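Local structure of putative adhesin (Komagataella phaffii, 5FX8) at residues 44-56 with 124-136. The protein is a putative adhesin of the yeast cell surface that may take part in cell-cell interaction, this chain being its N-terminal part with two cohesin-like domains. Numbering follows the deposited sequence.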
loop_
_atom_site.group_PDB
_atom_site.type_symbol
_atom_site.label_atom_id
_atom_site.label_comp_id
_atom_site.label_asym_id
_atom_site.label_seq_id
_atom_site.Cartn_x
_atom_site.Cartn_y
_atom_site.Cartn_z
ATOM N N ALA C 44 32.618 16.666 83.382
ATOM C CA ALA C 44 32.344 17.846 82.574
ATOM C C ALA C 44 31.362 17.545 81.459
ATOM O O ALA C 44 31.377 16.470 80.860
ATOM C CB ALA C 44 33.638 18.391 81.964
ATOM N N THR C 45 30.516 18.515 81.174
ATOM C CA THR C 45 29.462 18.353 80.196
ATOM C C THR C 45 29.604 19.437 79.144
ATOM O O THR C 45 30.042 20.551 79.440
ATOM C CB THR C 45 28.106 18.426 80.856
ATOM O OG1 THR C 45 28.030 19.648 81.595
ATOM C CG2 THR C 45 27.913 17.240 81.808
ATOM N N ILE C 46 29.270 19.086 77.913
ATOM C CA ILE C 46 29.275 20.011 76.799
ATOM C C ILE C 46 27.908 19.927 76.154
ATOM O O ILE C 46 27.531 18.872 75.633
ATOM C CB ILE C 46 30.373 19.687 75.781
ATOM C CG1 ILE C 46 31.708 19.530 76.491
ATOM C CG2 ILE C 46 30.449 20.774 74.750
ATOM C CD1 ILE C 46 32.859 19.301 75.580
ATOM N N GLU C 47 27.164 21.018 76.200
ATOM C CA GLU C 47 25.820 21.066 75.657
ATOM C C GLU C 47 25.836 21.723 74.283
ATOM O O GLU C 47 26.362 22.828 74.130
ATOM C CB GLU C 47 24.903 21.810 76.613
ATOM C CG GLU C 47 24.705 21.060 77.879
ATOM C CD GLU C 47 23.547 21.595 78.655
ATOM O OE1 GLU C 47 23.296 22.811 78.549
ATOM O OE2 GLU C 47 22.874 20.802 79.347
ATOM N N VAL C 48 25.266 21.037 73.289
ATOM C CA VAL C 48 25.168 21.534 71.917
ATOM C C VAL C 48 23.728 21.398 71.463
ATOM O O VAL C 48 23.158 20.305 71.509
ATOM C CB VAL C 48 26.076 20.789 70.919
ATOM C CG1 VAL C 48 26.058 21.517 69.606
ATOM C CG2 VAL C 48 27.480 20.697 71.397
ATOM N N SER C 49 23.145 22.491 71.012
ATOM C CA SER C 49 21.768 22.434 70.567
ATOM C C SER C 49 21.742 21.986 69.118
ATOM O O SER C 49 22.618 22.337 68.332
ATOM C CB SER C 49 21.095 23.784 70.722
ATOM O OG SER C 49 21.702 24.716 69.860
ATOM N N ILE C 50 20.774 21.149 68.792
ATOM C CA ILE C 50 20.556 20.675 67.432
ATOM C C ILE C 50 19.379 21.461 66.867
ATOM O O ILE C 50 18.349 21.565 67.539
ATOM C CB ILE C 50 20.277 19.157 67.402
ATOM C CG1 ILE C 50 21.569 18.338 67.367
ATOM C CG2 ILE C 50 19.434 18.777 66.198
ATOM C CD1 ILE C 50 22.373 18.406 68.604
ATOM N N PRO C 51 19.498 22.051 65.682
ATOM C CA PRO C 51 18.378 22.813 65.119
ATOM C C PRO C 51 17.161 21.939 64.884
ATOM O O PRO C 51 17.274 20.776 64.522
ATOM C CB PRO C 51 18.943 23.343 63.800
ATOM C CG PRO C 51 20.086 22.482 63.496
ATOM C CD PRO C 51 20.670 22.073 64.799
ATOM N N ASN C 52 15.980 22.523 65.074
ATOM C CA ASN C 52 14.745 21.742 65.020
ATOM C C ASN C 52 14.538 21.028 63.690
ATOM O O ASN C 52 13.751 20.085 63.633
ATOM C CB ASN C 52 13.554 22.641 65.306
ATOM C CG ASN C 52 13.688 23.345 66.621
ATOM O OD1 ASN C 52 14.236 22.782 67.563
ATOM N ND2 ASN C 52 13.219 24.587 66.698
ATOM N N GLU C 53 15.212 21.450 62.622
ATOM C CA GLU C 53 14.972 20.817 61.339
ATOM C C GLU C 53 15.607 19.437 61.266
ATOM O O GLU C 53 15.195 18.631 60.426
ATOM C CB GLU C 53 15.471 21.712 60.197
ATOM C CG GLU C 53 16.873 22.235 60.359
ATOM C CD GLU C 53 16.917 23.578 61.015
ATOM O OE1 GLU C 53 16.095 23.839 61.911
ATOM O OE2 GLU C 53 17.768 24.385 60.612
ATOM N N LEU C 54 16.580 19.148 62.138
ATOM C CA LEU C 54 17.203 17.834 62.252
ATOM C C LEU C 54 16.514 16.996 63.319
ATOM O O LEU C 54 16.019 17.511 64.316
ATOM C CB LEU C 54 18.684 17.968 62.573
ATOM C CG LEU C 54 19.478 18.745 61.534
ATOM C CD1 LEU C 54 20.895 18.822 61.927
ATOM C CD2 LEU C 54 19.366 18.092 60.204
ATOM N N GLU C 55 16.459 15.695 63.085
ATOM C CA GLU C 55 15.782 14.785 63.990
ATOM C C GLU C 55 16.541 13.475 64.060
ATOM O O GLU C 55 17.161 13.048 63.089
ATOM C CB GLU C 55 14.343 14.534 63.550
ATOM C CG GLU C 55 13.452 15.746 63.727
ATOM C CD GLU C 55 11.990 15.438 63.547
ATOM O OE1 GLU C 55 11.672 14.487 62.805
ATOM O OE2 GLU C 55 11.161 16.147 64.157
ATOM N N PHE C 56 16.520 12.863 65.234
ATOM C CA PHE C 56 16.987 11.495 65.387
ATOM C C PHE C 56 15.889 10.573 64.926
ATOM O O PHE C 56 14.716 10.898 65.083
ATOM C CB PHE C 56 17.322 11.188 66.837
ATOM C CG PHE C 56 18.640 11.696 67.267
ATOM C CD1 PHE C 56 19.762 10.932 67.108
ATOM C CD2 PHE C 56 18.756 12.931 67.826
ATOM C CE1 PHE C 56 20.967 11.379 67.498
ATOM C CE2 PHE C 56 19.963 13.390 68.206
ATOM C CZ PHE C 56 21.080 12.601 68.043
ATOM N N PRO C 124 14.611 24.809 47.411
ATOM C CA PRO C 124 16.041 24.734 47.101
ATOM C C PRO C 124 16.631 26.119 47.229
ATOM O O PRO C 124 15.880 27.067 47.054
ATOM C CB PRO C 124 16.076 24.248 45.648
ATOM C CG PRO C 124 14.697 23.776 45.347
ATOM C CD PRO C 124 13.777 24.550 46.229
ATOM N N GLY C 125 17.913 26.258 47.530
ATOM C CA GLY C 125 18.795 25.142 47.778
ATOM C C GLY C 125 19.531 25.285 49.099
ATOM O O GLY C 125 19.250 24.542 50.042
ATOM N N GLN C 126 20.442 26.257 49.165
ATOM C CA GLN C 126 21.337 26.396 50.301
ATOM C C GLN C 126 20.574 26.613 51.596
ATOM O O GLN C 126 19.700 27.477 51.682
ATOM C CB GLN C 126 22.297 27.547 50.075
ATOM C CG GLN C 126 22.866 28.100 51.349
ATOM C CD GLN C 126 24.327 28.412 51.227
ATOM O OE1 GLN C 126 24.978 27.968 50.290
ATOM N NE2 GLN C 126 24.859 29.171 52.177
ATOM N N HIS C 127 20.924 25.817 52.609
ATOM C CA HIS C 127 20.347 25.888 53.942
ATOM C C HIS C 127 21.468 25.740 54.948
ATOM O O HIS C 127 22.308 24.851 54.800
ATOM C CB HIS C 127 19.328 24.785 54.147
ATOM C CG HIS C 127 18.699 24.791 55.496
ATOM N ND1 HIS C 127 17.700 25.672 55.843
ATOM C CD2 HIS C 127 18.909 24.010 56.580
ATOM C CE1 HIS C 127 17.318 25.434 57.083
ATOM N NE2 HIS C 127 18.039 24.433 57.555
ATOM N N THR C 128 21.495 26.599 55.958
ATOM C CA THR C 128 22.498 26.510 57.009
ATOM C C THR C 128 21.850 26.006 58.283
ATOM O O THR C 128 20.707 26.353 58.587
ATOM C CB THR C 128 23.148 27.852 57.290
ATOM O OG1 THR C 128 22.274 28.600 58.141
ATOM C CG2 THR C 128 23.394 28.606 56.001
ATOM N N PHE C 129 22.579 25.174 59.017
ATOM C CA PHE C 129 22.105 24.623 60.279
ATOM C C PHE C 129 22.851 25.322 61.396
ATOM O O PHE C 129 24.077 25.417 61.350
ATOM C CB PHE C 129 22.353 23.117 60.379
ATOM C CG PHE C 129 21.818 22.312 59.243
ATOM C CD1 PHE C 129 20.502 21.908 59.229
ATOM C CD2 PHE C 129 22.644 21.906 58.226
ATOM C CE1 PHE C 129 20.025 21.148 58.220
ATOM C CE2 PHE C 129 22.167 21.146 57.215
ATOM C CZ PHE C 129 20.860 20.765 57.211
ATOM N N ASP C 130 22.124 25.814 62.385
ATOM C CA ASP C 130 22.725 26.546 63.495
ATOM C C ASP C 130 22.841 25.635 64.716
ATOM O O ASP C 130 21.832 25.252 65.311
ATOM C CB ASP C 130 21.902 27.789 63.821
ATOM C CG ASP C 130 21.958 28.820 62.731
ATOM O OD1 ASP C 130 22.956 28.834 61.988
ATOM O OD2 ASP C 130 21.003 29.616 62.614
ATOM N N PHE C 131 24.067 25.298 65.094
ATOM C CA PHE C 131 24.345 24.613 66.354
ATOM C C PHE C 131 24.896 25.626 67.361
ATOM O O PHE C 131 25.896 26.300 67.092
ATOM C CB PHE C 131 25.329 23.460 66.145
ATOM C CG PHE C 131 24.856 22.437 65.154
ATOM C CD1 PHE C 131 25.145 22.576 63.810
ATOM C CD2 PHE C 131 24.111 21.352 65.560
ATOM C CE1 PHE C 131 24.707 21.671 62.903
ATOM C CE2 PHE C 131 23.674 20.438 64.651
ATOM C CZ PHE C 131 23.968 20.603 63.316
ATOM N N GLU C 132 24.236 25.746 68.508
ATOM C CA GLU C 132 24.644 26.680 69.548
ATOM C C GLU C 132 25.370 25.945 70.666
ATOM O O GLU C 132 24.856 24.967 71.217
ATOM C CB GLU C 132 23.441 27.443 70.092
ATOM C CG GLU C 132 22.873 28.420 69.079
ATOM C CD GLU C 132 22.217 29.627 69.710
ATOM O OE1 GLU C 132 22.283 29.767 70.950
ATOM O OE2 GLU C 132 21.628 30.439 68.962
ATOM N N THR C 133 26.585 26.393 70.966
ATOM C CA THR C 133 27.236 26.001 72.202
ATOM C C THR C 133 27.157 27.156 73.186
ATOM O O THR C 133 26.210 27.950 73.146
ATOM C CB THR C 133 28.686 25.607 71.970
ATOM O OG1 THR C 133 29.433 26.762 71.595
ATOM C CG2 THR C 133 28.772 24.573 70.875
ATOM N N SER C 134 28.143 27.264 74.069
ATOM C CA SER C 134 28.102 28.315 75.076
ATOM C C SER C 134 28.876 29.535 74.629
ATOM O O SER C 134 28.471 30.665 74.904
ATOM C CB SER C 134 28.640 27.798 76.412
ATOM O OG SER C 134 29.881 27.139 76.259
ATOM N N ASP C 135 29.964 29.339 73.903
ATOM C CA ASP C 135 30.782 30.460 73.493
ATOM C C ASP C 135 30.800 30.668 71.989
ATOM O O ASP C 135 31.538 31.533 71.514
ATOM C CB ASP C 135 32.211 30.276 74.005
ATOM C CG ASP C 135 32.943 29.193 73.273
ATOM O OD1 ASP C 135 32.274 28.250 72.827
ATOM O OD2 ASP C 135 34.180 29.279 73.125
ATOM N N GLN C 136 30.021 29.913 71.227
ATOM C CA GLN C 136 30.169 29.977 69.784
ATOM C C GLN C 136 28.967 29.328 69.137
ATOM O O GLN C 136 28.316 28.469 69.733
ATOM C CB GLN C 136 31.446 29.284 69.316
ATOM C CG GLN C 136 31.807 29.601 67.900
ATOM C CD GLN C 136 33.078 28.923 67.487
ATOM O OE1 GLN C 136 33.879 28.530 68.330
ATOM N NE2 GLN C 136 33.270 28.764 66.183
HETATM O O HOH W 1 19.280 26.412 61.750
#
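S49 and E132 illustrate how a side chain can stand in for a backbone acceptor where two antiparallel segments share only a few hydrogen bonds. S49 N donates almost straight to E132 O (3.0 Å, 169°), but E132 N goes to S49 OG at 3.1 Å rather than to the S49 carbonyl. With chi1 at 65°, the hydroxyl lies between its own backbone N and carbonyl carbon, from where it reaches the opposite strand. S49 O instead accepts a CA-H...O contact from F131.

Beyond this pair, side chains carry the contact. P51 sets CD over one face of F131, 3.8 Å from the ring centroid, in a CH-pi contact, while I50 CG1 meets the ring's edge. L54 splits its methyls between two phenylalanines: CD1 packs on F131 CZ (3.8 Å) and CD2 on F129 CE1 (3.7 Å). E53, bent at chi2 (-93°), lays CG at the edge of F129 and accepts from H127 NE2 (3.1 Å), which meets OE2 from above the carboxylate plane. A water that accepts from D130 N donates to E53 OE2 at 2.8 Å, a second partner for that oxygen.

The type I turn P51-L54, closed by L54 N to P51 O, brings P51, E53 and L54 to bear on the facing segment. Further out, L114 backs both L54 and F129, and the F118 ring meets H127. Strand 45-49 pairs along its other edge with 89-94, as 126-132 does with 137-144. The contact thus joins edge strands of two sheets within the first cohesin-like domain, consistent with sheets meeting along one side of a cohesin-like beta-sandwich.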